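Local coordinates for DyP (Bjerkandera adusta, PDB 3VXJ), which binds heme b and probably acts as a peroxidase of the DyP type, a family of dye-decolorizing enzymes, at residues S266-D271 with P279-D284. Sequence-based numbering, arbitrary orientation.
Sequences SGAPID and PALGAD
Gly282, on the one-turn helix 279-282, lies against the backbone of Ser266-Ala268, where an ST turn faces it. In that turn Ser266 OG accepts a hydrogen bond from Ala268 N at 3.1 Å with an N-H...O angle of 162°. The first torsion, with OG between the backbone N and the carbonyl carbon, brings the hydroxyl over its own chain; the same oxygen is also hydrogen-bonded to Asp277 OD1.

Backbone packing is closest at Gly282. With no side chain in the way, its CA sits directly on the Ser266-Ala268 backbone, 3.4 Å from Ala268 N. It is equally close, 3.4 Å, to Ser266 O in a CA-H...O contact bent to 130° at the hydrogen, and the CA atoms of Gly282 and Ala268 are only 3.8 Å apart. Gly267, which follows Ser266 in the turn, has a positive phi.

Apolar contacts extend the interface on both sides of Gly282. Ser266 CB rests on Pro279 CA at 3.9 Å. Leu281 has CG anti to its backbone N (chi1 170°), which turns the branch towards the Pro269 ring; chi1 and chi2 together set CD2, and the two side chains lie crosswise.

No conventional hydrogen bond passes between the two segments; they meet through van der Waals packing and the CA-H...O contact. Gly267 lies near the bound heme, and its O accepts a hydrogen bond from NH1 of Arg263, a heme-binding residue. Leu281 CD2 lies 4.0 Å from Pro269 CD and 4.2 Å from Ala268 CB.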
# COMPACT_ATOMS: atom_id res chain seq x y z
N SER A 266 -4.76 2.62 -17.47
CA SER A 266 -4.80 1.23 -17.91
C SER A 266 -3.71 0.39 -17.25
O SER A 266 -3.76 -0.84 -17.32
CB SER A 266 -4.55 1.16 -19.41
OG SER A 266 -3.20 1.51 -19.66
N GLY A 267 -2.72 1.04 -16.64
CA GLY A 267 -1.55 0.35 -16.13
C GLY A 267 -0.34 0.45 -17.04
O GLY A 267 0.76 0.07 -16.64
N ALA A 268 -0.50 0.96 -18.26
CA ALA A 268 0.64 1.06 -19.16
C ALA A 268 1.66 2.03 -18.56
O ALA A 268 1.32 3.18 -18.27
CB ALA A 268 0.21 1.50 -20.54
N PRO A 269 2.92 1.60 -18.35
CA PRO A 269 3.89 2.52 -17.78
C PRO A 269 4.32 3.56 -18.82
O PRO A 269 4.58 3.22 -19.97
CB PRO A 269 5.06 1.61 -17.40
CG PRO A 269 4.96 0.46 -18.35
CD PRO A 269 3.50 0.27 -18.63
N ILE A 270 4.39 4.82 -18.41
CA ILE A 270 4.73 5.88 -19.36
C ILE A 270 6.17 5.77 -19.89
O ILE A 270 6.45 6.22 -21.00
CB ILE A 270 4.41 7.31 -18.82
CG1 ILE A 270 5.36 7.74 -17.69
CG2 ILE A 270 2.91 7.42 -18.42
CD1 ILE A 270 5.03 9.13 -17.13
N ASP A 271 7.06 5.11 -19.15
CA ASP A 271 8.41 4.89 -19.65
C ASP A 271 8.39 4.07 -20.95
O ASP A 271 9.21 4.27 -21.83
CB ASP A 271 9.29 4.22 -18.59
CG ASP A 271 10.76 4.29 -18.91
OD1 ASP A 271 11.18 5.25 -19.60
OD2 ASP A 271 11.49 3.38 -18.47
N PRO A 279 -3.54 0.30 -23.84
CA PRO A 279 -4.27 -0.54 -22.90
C PRO A 279 -3.88 -2.02 -22.97
O PRO A 279 -3.91 -2.70 -21.95
CB PRO A 279 -5.73 -0.33 -23.30
CG PRO A 279 -5.75 1.00 -23.98
CD PRO A 279 -4.44 1.10 -24.69
N ALA A 280 -3.48 -2.50 -24.16
CA ALA A 280 -2.99 -3.87 -24.31
C ALA A 280 -1.76 -4.11 -23.45
O ALA A 280 -1.64 -5.16 -22.79
CB ALA A 280 -2.70 -4.19 -25.79
N LEU A 281 -0.86 -3.13 -23.44
CA LEU A 281 0.32 -3.18 -22.57
C LEU A 281 -0.03 -3.13 -21.08
O LEU A 281 0.52 -3.89 -20.29
CB LEU A 281 1.30 -2.07 -22.94
CG LEU A 281 2.48 -1.83 -22.00
CD1 LEU A 281 3.39 -3.06 -21.91
CD2 LEU A 281 3.26 -0.63 -22.50
N GLY A 282 -0.93 -2.22 -20.70
CA GLY A 282 -1.38 -2.11 -19.31
C GLY A 282 -1.89 -3.41 -18.73
O GLY A 282 -1.65 -3.72 -17.56
N ALA A 283 -2.59 -4.18 -19.57
CA ALA A 283 -3.17 -5.46 -19.17
C ALA A 283 -2.23 -6.64 -19.42
O ALA A 283 -2.67 -7.79 -19.45
CB ALA A 283 -4.50 -5.67 -19.89
N ASP A 284 -0.95 -6.35 -19.62
CA ASP A 284 0.02 -7.41 -19.95
C ASP A 284 1.07 -7.54 -18.86
O ASP A 284 2.06 -6.81 -18.88
CB ASP A 284 0.70 -7.11 -21.29
CG ASP A 284 1.64 -8.23 -21.74
OD1 ASP A 284 1.84 -9.20 -20.98
OD2 ASP A 284 2.20 -8.12 -22.84